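Local atomic coordinates of probable mannosyltransferase KTR4 (Saccharomyces cerevisiae, PDB entry 5A07), a protein that belongs to a mannosyltransferase family of the GT-A clan and binds guanosine-5'-diphosphate beside a manganese ion. Residues Asp172-Pro177 / Tyr205-Arg210; Asp178-Glu183 / Gly346-Arg351. All blocks are in the same frame, centred on the assembly; numbering follows the deposited sequence.

How the contacts relate
Residues 172-183 form one continuous run, and its two halves meet different partners: in contact 1 the loop 172-177 rests on helix 203-214, while in contact 2 the run into helix 182-194 meets the short helix 346-349. Contact 1 is partly buried and reaches the nucleotide; contact 2 lies at the surface. Their centres are about 10 Å apart, and a probable hydrogen bond joins them, with Asn207 OD1 2.6 Å from Tyr348 OH; another probably links His206 ND1 to Phe347 O. The chemistry changes with position: indole, amide, guanidinium and bridging waters in contact 1, a branched aliphatic chain and two tyrosines in contact 2.

Contact 1. Residues Asp172-Pro177 / Tyr205-Arg210; sequences DNWNMP and YHNMCR. With GDP (guanosine-5'-diphosphate), chain F.
In the wall of the guanosine-5'-diphosphate pocket, Trp174 of the loop before helix 182-194 lies against Asn207 and Met208 on helix 203-214. The indole takes the CB of Asn207 over the face of its five-membered ring, a CH-pi contact 3.8 Å from the ring centroid and 25° off the normal. Trp174 CG lies anti to the backbone nitrogen (chi1 179°), which carries the six-membered ring across the helix, toward the nucleotide, until CH2 meets Met208 CB at 3.9 Å. A large flat residue suits this place because it can lie on the helix while its CZ2 corner approaches O6 of the guanine. Met208 then bends around the nucleotide, its CG 3.4 Å from the ribose O4', and Tyr205 OH donates a hydrogen bond to the phosphate oxygen O2B at 2.7 Å.

Three waters bridge polar atoms of loop and helix. One donates to Trp174 O at 2.6 Å and to Asn207 O at 2.7 Å and accepts weakly from Arg210 NH1; the other two accept from Asn207 ND2, one also taking the indole N-H and the other the amide N-H of Met176. The Asn207 amide plane stands steeply to the indole, and its OD1 is taken by Tyr348 OH. Arg210, extended as far as NE, sends NH1 to Asn175 O in a weak bond of 3.2 Å (132° at the hydrogen), while Pro177 lies over a guanidinium face with CG 3.7 Å from NH2. Arg210 NE forms a salt bridge with Glu342.

The arginine charge is therefore probably balanced by Glu342, while NH1 bonds weakly to Asn175 O and water. The indole face, Arg210-Pro177 packing, bridging waters and one weak direct hydrogen bond join loop to helix, so helix 203-214 probably helps to position Trp174 beside the guanine.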
loop_
_atom_site.group_PDB
_atom_site.type_symbol
_atom_site.label_atom_id
_atom_site.label_comp_id
_atom_site.label_asym_id
_atom_site.label_seq_id
_atom_site.Cartn_x
_atom_site.Cartn_y
_atom_site.Cartn_z
ATOM N N ASP B 172 -17.296 -14.842 -10.511
ATOM C CA ASP B 172 -18.103 -13.707 -10.168
ATOM C C ASP B 172 -17.395 -12.712 -9.236
ATOM O O ASP B 172 -17.834 -11.606 -9.127
ATOM C CB ASP B 172 -19.378 -14.206 -9.499
ATOM C CG ASP B 172 -20.359 -14.874 -10.529
ATOM O OD1 ASP B 172 -20.184 -14.694 -11.741
ATOM O OD2 ASP B 172 -21.304 -15.546 -10.092
ATOM N N ASN B 173 -16.351 -13.150 -8.537
ATOM C CA ASN B 173 -15.576 -12.308 -7.630
ATOM C C ASN B 173 -14.331 -11.737 -8.269
ATOM O O ASN B 173 -13.513 -11.132 -7.572
ATOM C CB ASN B 173 -15.198 -13.097 -6.406
ATOM C CG ASN B 173 -16.392 -13.522 -5.598
ATOM O OD1 ASN B 173 -16.390 -14.577 -4.969
ATOM N ND2 ASN B 173 -17.381 -12.712 -5.561
ATOM N N TRP B 174 -14.186 -11.940 -9.583
ATOM C CA TRP B 174 -13.013 -11.503 -10.346
ATOM C C TRP B 174 -13.395 -10.727 -11.610
ATOM O O TRP B 174 -12.919 -9.633 -11.846
ATOM C CB TRP B 174 -12.139 -12.724 -10.702
ATOM C CG TRP B 174 -10.950 -12.374 -11.504
ATOM C CD1 TRP B 174 -10.851 -12.403 -12.844
ATOM C CD2 TRP B 174 -9.717 -11.833 -11.011
ATOM N NE1 TRP B 174 -9.650 -11.938 -13.228
ATOM C CE2 TRP B 174 -8.916 -11.612 -12.116
ATOM C CE3 TRP B 174 -9.217 -11.555 -9.722
ATOM C CZ2 TRP B 174 -7.615 -11.109 -12.016
ATOM C CZ3 TRP B 174 -7.947 -11.048 -9.601
ATOM C CH2 TRP B 174 -7.139 -10.845 -10.750
ATOM N N ASN B 175 -14.267 -11.307 -12.441
ATOM C CA ASN B 175 -14.536 -10.761 -13.764
ATOM C C ASN B 175 -15.274 -9.429 -13.776
ATOM O O ASN B 175 -15.962 -9.085 -12.858
ATOM C CB ASN B 175 -15.398 -11.744 -14.589
ATOM C CG ASN B 175 -14.700 -13.066 -14.858
ATOM O OD1 ASN B 175 -13.533 -13.119 -15.057
ATOM N ND2 ASN B 175 -15.459 -14.106 -14.920
ATOM N N MET B 176 -15.085 -8.700 -14.863
ATOM C CA MET B 176 -15.847 -7.485 -15.097
ATOM C C MET B 176 -17.327 -7.801 -14.851
ATOM O O MET B 176 -17.856 -8.734 -15.451
ATOM C CB MET B 176 -15.635 -7.027 -16.527
ATOM C CG MET B 176 -16.337 -5.699 -16.831
ATOM S SD MET B 176 -16.264 -5.295 -18.566
ATOM C CE MET B 176 -14.564 -4.904 -18.845
ATOM N N PRO B 177 -17.996 -7.034 -13.980
ATOM C CA PRO B 177 -19.413 -7.270 -13.660
ATOM C C PRO B 177 -20.350 -6.784 -14.807
ATOM O O PRO B 177 -19.901 -6.045 -15.727
ATOM C CB PRO B 177 -19.636 -6.407 -12.431
ATOM C CG PRO B 177 -18.701 -5.258 -12.611
ATOM C CD PRO B 177 -17.494 -5.786 -13.345
ATOM N N TYR B 205 -5.888 -6.612 -15.563
ATOM C CA TYR B 205 -5.242 -5.639 -14.665
ATOM C C TYR B 205 -6.296 -4.835 -13.958
ATOM O O TYR B 205 -6.228 -4.604 -12.737
ATOM C CB TYR B 205 -4.269 -4.754 -15.415
ATOM C CG TYR B 205 -3.411 -3.958 -14.444
ATOM C CD1 TYR B 205 -2.265 -4.530 -13.910
ATOM C CD2 TYR B 205 -3.753 -2.668 -14.050
ATOM C CE1 TYR B 205 -1.451 -3.814 -13.010
ATOM C CE2 TYR B 205 -2.962 -1.942 -13.117
ATOM C CZ TYR B 205 -1.825 -2.531 -12.618
ATOM O OH TYR B 205 -1.008 -1.886 -11.742
ATOM N N HIS B 206 -7.306 -4.417 -14.726
ATOM C CA HIS B 206 -8.489 -3.835 -14.137
ATOM C C HIS B 206 -9.116 -4.754 -13.093
ATOM O O HIS B 206 -9.468 -4.350 -11.989
ATOM C CB HIS B 206 -9.504 -3.503 -15.247
ATOM C CG HIS B 206 -9.077 -2.417 -16.169
ATOM N ND1 HIS B 206 -9.595 -1.136 -16.082
ATOM C CD2 HIS B 206 -8.217 -2.396 -17.232
ATOM C CE1 HIS B 206 -9.107 -0.393 -17.067
ATOM N NE2 HIS B 206 -8.258 -1.125 -17.781
ATOM N N ASN B 207 -9.285 -6.024 -13.425
ATOM C CA ASN B 207 -9.879 -6.976 -12.509
ATOM C C ASN B 207 -9.019 -7.105 -11.265
ATOM O O ASN B 207 -9.564 -7.246 -10.209
ATOM C CB ASN B 207 -10.004 -8.383 -13.139
ATOM C CG ASN B 207 -11.032 -8.406 -14.283
ATOM O OD1 ASN B 207 -11.897 -7.515 -14.431
ATOM N ND2 ASN B 207 -10.964 -9.442 -15.069
ATOM N N MET B 208 -7.708 -7.143 -11.440
ATOM C CA MET B 208 -6.807 -7.253 -10.286
ATOM C C MET B 208 -6.939 -6.060 -9.329
ATOM O O MET B 208 -7.053 -6.222 -8.121
ATOM C CB MET B 208 -5.410 -7.396 -10.772
ATOM C CG MET B 208 -4.359 -7.512 -9.638
ATOM S SD MET B 208 -3.792 -5.897 -9.002
ATOM C CE MET B 208 -2.991 -5.073 -10.371
ATOM N N CYS B 209 -6.959 -4.886 -9.894
ATOM C CA CYS B 209 -7.057 -3.662 -9.083
ATOM C C CYS B 209 -8.320 -3.627 -8.262
ATOM O O CYS B 209 -8.375 -3.291 -7.054
ATOM C CB CYS B 209 -6.983 -2.449 -9.984
ATOM S SG CYS B 209 -5.399 -2.083 -10.720
ATOM N N ARG B 210 -9.413 -4.002 -8.919
ATOM C CA ARG B 210 -10.662 -4.093 -8.217
ATOM C C ARG B 210 -10.670 -5.192 -7.136
ATOM O O ARG B 210 -11.159 -4.965 -5.986
ATOM C CB ARG B 210 -11.755 -4.343 -9.265
ATOM C CG ARG B 210 -13.122 -4.690 -8.662
ATOM C CD ARG B 210 -14.134 -4.576 -9.839
ATOM N NE ARG B 210 -15.426 -5.107 -9.496
ATOM C CZ ARG B 210 -15.878 -6.322 -9.824
ATOM N NH1 ARG B 210 -15.123 -7.157 -10.492
ATOM N NH2 ARG B 210 -17.134 -6.661 -9.537
HETATM P PB GDP F . 2.176 -3.893 -10.873
HETATM O O1B GDP F . 2.985 -3.676 -12.095
HETATM O O2B GDP F . 1.107 -3.006 -10.589
HETATM O O3B GDP F . 3.015 -4.272 -9.711
HETATM O O3A GDP F . 1.289 -5.168 -11.343
HETATM P PA GDP F . 1.523 -6.732 -11.216
HETATM O O1A GDP F . 1.419 -7.444 -12.493
HETATM O O2A GDP F . 2.663 -7.155 -10.384
HETATM O "O5'" GDP F . 0.204 -7.133 -10.446
HETATM C "C5'" GDP F . -0.092 -7.013 -9.049
HETATM C "C4'" GDP F . -0.241 -8.354 -8.350
HETATM O "O4'" GDP F . -1.382 -9.009 -8.917
HETATM C "C3'" GDP F . 0.945 -9.292 -8.507
HETATM O "O3'" GDP F . 1.022 -10.138 -7.333
HETATM C "C2'" GDP F . 0.571 -10.093 -9.764
HETATM O "O2'" GDP F . 1.143 -11.394 -9.759
HETATM C "C1'" GDP F . -0.903 -10.193 -9.585
HETATM N N9 GDP F . -1.667 -10.251 -10.854
HETATM C C8 GDP F . -1.765 -9.318 -11.836
HETATM N N7 GDP F . -2.648 -9.773 -12.815
HETATM C C5 GDP F . -3.105 -10.994 -12.400
HETATM C C6 GDP F . -4.052 -11.981 -12.954
HETATM O O6 GDP F . -4.575 -11.642 -14.064
HETATM N N1 GDP F . -4.248 -13.113 -12.265
HETATM C C2 GDP F . -3.583 -13.391 -11.081
HETATM N N2 GDP F . -3.819 -14.538 -10.454
HETATM N N3 GDP F . -2.693 -12.509 -10.530
HETATM C C4 GDP F . -2.483 -11.315 -11.113
HETATM O O HOH W 1 -12.214 -7.874 -10.058
HETATM O O HOH W 2 -8.768 -11.710 -15.961
HETATM O O HOH W 3 -13.412 -9.641 -16.806
#

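Contact 2. Residues Asp178-Glu183 / Gly346-Arg351; sequences DSIDRE and GFYYER
Ile180, in the turn leading to helix 182-194, meets Tyr348 and Tyr349 of the short helix 346-349, and apolar contact makes up most of the join. Its CG1 is 3.7 Å from CD2 of Tyr348, the two side chains crossing at about a right angle. Beyond it, CD1 rests over the face of the Tyr349 ring in a CH-pi contact, 4.2 Å from the centroid and 28° off the normal. The second branch, CG2, reaches CE1 of the same ring at 3.9 Å. Isoleucine fits because it forks at CB: with CG1 beside the backbone nitrogen (chi1 -65°), one arm runs between the tyrosines while the other follows the Tyr349 rim. The Tyr348 ring also packs on Met176, Pro177 and Tyr185, while its hydroxyl is engaged mainly by Asn207.

The hydrogen bond across the contact belongs to the backbone of the next residue. Asp181 N donates to Tyr349 OH at 2.9 Å, nearly straight at 172°, so the phenol oxygen serves as acceptor for the amide of the residue that caps the helix. Tyrosine suits this position doubly, offering a face to the isoleucine and a hydroxyl to the main chain.

Capping is the third element. Asp181 is the N-cap of helix 182-194, and its OD1 accepts from Glu183 N in a weak bond of 2.7 Å, with a further weak bond from Arg184 N. The Arg184 side chain also makes a cation-pi contact with the Tyr349 ring.

Main chain and side chain of Asp181 thus divide the work: its N-H ties the turn to Tyr349, while its carboxylate takes weak bonds from amides of the first helical turn, where the helix dipole would probably favour a negative charge.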
loop_
_atom_site.group_PDB
_atom_site.type_symbol
_atom_site.label_atom_id
_atom_site.label_comp_id
_atom_site.label_asym_id
_atom_site.label_seq_id
_atom_site.Cartn_x
_atom_site.Cartn_y
_atom_site.Cartn_z
ATOM N N ASP B 178 -21.618 -7.195 -14.748
ATOM C CA ASP B 178 -22.623 -6.796 -15.784
ATOM C C ASP B 178 -22.946 -5.301 -15.767
ATOM O O ASP B 178 -23.324 -4.728 -16.782
ATOM C CB ASP B 178 -23.940 -7.542 -15.583
ATOM C CG ASP B 178 -23.808 -9.039 -15.809
ATOM O OD1 ASP B 178 -23.008 -9.444 -16.701
ATOM O OD2 ASP B 178 -24.520 -9.785 -15.078
ATOM N N SER B 179 -22.772 -4.668 -14.615
ATOM C CA SER B 179 -22.963 -3.231 -14.499
ATOM C C SER B 179 -22.130 -2.441 -15.497
ATOM O O SER B 179 -22.448 -1.301 -15.764
ATOM C CB SER B 179 -22.659 -2.800 -13.070
ATOM O OG SER B 179 -21.300 -3.116 -12.692
ATOM N N ILE B 180 -21.080 -3.012 -16.069
ATOM C CA ILE B 180 -20.198 -2.253 -16.958
ATOM C C ILE B 180 -20.621 -2.429 -18.406
ATOM O O ILE B 180 -20.828 -3.539 -18.811
ATOM C CB ILE B 180 -18.710 -2.726 -16.825
ATOM C CG1 ILE B 180 -18.155 -2.426 -15.428
ATOM C CG2 ILE B 180 -17.798 -2.128 -17.899
ATOM C CD1 ILE B 180 -18.113 -0.940 -15.077
ATOM N N ASP B 181 -20.640 -1.348 -19.183
ATOM C CA ASP B 181 -20.817 -1.422 -20.610
ATOM C C ASP B 181 -19.481 -1.667 -21.276
ATOM O O ASP B 181 -18.626 -0.744 -21.440
ATOM C CB ASP B 181 -21.461 -0.127 -21.169
ATOM C CG ASP B 181 -21.359 0.009 -22.732
ATOM O OD1 ASP B 181 -20.952 -0.890 -23.491
ATOM O OD2 ASP B 181 -21.667 1.082 -23.222
ATOM N N ARG B 182 -19.317 -2.895 -21.737
ATOM C CA ARG B 182 -18.078 -3.276 -22.359
ATOM C C ARG B 182 -17.658 -2.414 -23.542
ATOM O O ARG B 182 -16.433 -2.158 -23.768
ATOM C CB ARG B 182 -18.137 -4.742 -22.703
ATOM C CG ARG B 182 -16.855 -5.281 -23.274
ATOM C CD ARG B 182 -16.986 -6.771 -23.392
ATOM N NE ARG B 182 -16.830 -7.481 -22.118
ATOM C CZ ARG B 182 -15.645 -7.701 -21.538
ATOM N NH1 ARG B 182 -14.531 -7.209 -22.070
ATOM N NH2 ARG B 182 -15.583 -8.391 -20.446
ATOM N N GLU B 183 -18.627 -1.894 -24.289
ATOM C CA GLU B 183 -18.240 -1.035 -25.419
ATOM C C GLU B 183 -17.685 0.350 -24.957
ATOM O O GLU B 183 -16.682 0.908 -25.499
ATOM C CB GLU B 183 -19.382 -0.939 -26.451
ATOM C CG GLU B 183 -18.895 -0.690 -27.882
ATOM C CD GLU B 183 -20.022 -0.748 -28.913
ATOM O OE1 GLU B 183 -21.191 -1.007 -28.499
ATOM O OE2 GLU B 183 -19.732 -0.540 -30.126
ATOM N N GLY B 346 -15.522 3.189 -12.059
ATOM C CA GLY B 346 -14.163 3.671 -12.427
ATOM C C GLY B 346 -13.015 2.623 -12.426
ATOM O O GLY B 346 -11.979 2.878 -13.019
ATOM N N PHE B 347 -13.206 1.460 -11.820
ATOM C CA PHE B 347 -12.235 0.381 -12.023
ATOM C C PHE B 347 -12.096 -0.012 -13.505
ATOM O O PHE B 347 -11.052 -0.498 -13.900
ATOM C CB PHE B 347 -12.541 -0.835 -11.198
ATOM C CG PHE B 347 -12.325 -0.642 -9.713
ATOM C CD1 PHE B 347 -11.052 -0.349 -9.234
ATOM C CD2 PHE B 347 -13.359 -0.747 -8.825
ATOM C CE1 PHE B 347 -10.851 -0.174 -7.857
ATOM C CE2 PHE B 347 -13.186 -0.556 -7.467
ATOM C CZ PHE B 347 -11.908 -0.260 -6.996
ATOM N N TYR B 348 -13.128 0.277 -14.317
ATOM C CA TYR B 348 -13.140 -0.115 -15.726
ATOM C C TYR B 348 -13.178 1.063 -16.694
ATOM O O TYR B 348 -12.424 1.079 -17.670
ATOM C CB TYR B 348 -14.305 -1.138 -15.961
ATOM C CG TYR B 348 -14.107 -2.441 -15.202
ATOM C CD1 TYR B 348 -13.218 -3.400 -15.657
ATOM C CD2 TYR B 348 -14.755 -2.692 -14.037
ATOM C CE1 TYR B 348 -13.037 -4.590 -14.962
ATOM C CE2 TYR B 348 -14.572 -3.890 -13.352
ATOM C CZ TYR B 348 -13.694 -4.803 -13.808
ATOM O OH TYR B 348 -13.493 -5.938 -13.106
ATOM N N TYR B 349 -13.989 2.073 -16.400
ATOM C CA TYR B 349 -14.029 3.272 -17.246
ATOM C C TYR B 349 -12.816 4.168 -17.081
ATOM O O TYR B 349 -12.465 4.974 -18.020
ATOM C CB TYR B 349 -15.279 4.066 -16.919
ATOM C CG TYR B 349 -16.581 3.277 -17.165
ATOM C CD1 TYR B 349 -16.760 2.493 -18.332
ATOM C CD2 TYR B 349 -17.630 3.307 -16.238
ATOM C CE1 TYR B 349 -17.948 1.759 -18.545
ATOM C CE2 TYR B 349 -18.801 2.603 -16.462
ATOM C CZ TYR B 349 -18.957 1.831 -17.610
ATOM O OH TYR B 349 -20.117 1.151 -17.790
ATOM N N GLU B 350 -12.139 4.031 -15.919
ATOM C CA GLU B 350 -10.854 4.632 -15.754
ATOM C C GLU B 350 -9.909 3.471 -15.400
ATOM O O GLU B 350 -10.198 2.336 -15.763
ATOM C CB GLU B 350 -10.992 5.718 -14.694
ATOM C CG GLU B 350 -11.921 6.853 -15.166
ATOM C CD GLU B 350 -12.159 7.989 -14.156
ATOM O OE1 GLU B 350 -11.383 8.192 -13.147
ATOM O OE2 GLU B 350 -13.179 8.652 -14.342
ATOM N N ARG B 351 -8.779 3.720 -14.734
ATOM C CA ARG B 351 -7.858 2.616 -14.423
ATOM C C ARG B 351 -7.502 2.754 -12.946
ATOM O O ARG B 351 -6.322 2.839 -12.563
ATOM C CB ARG B 351 -6.627 2.591 -15.364
ATOM C CG ARG B 351 -6.068 1.119 -15.578
ATOM C CD ARG B 351 -4.565 1.033 -15.472
ATOM N NE ARG B 351 -4.198 1.506 -14.131
ATOM C CZ ARG B 351 -2.968 1.841 -13.728
ATOM N NH1 ARG B 351 -1.961 1.705 -14.529
ATOM N NH2 ARG B 351 -2.758 2.292 -12.470
#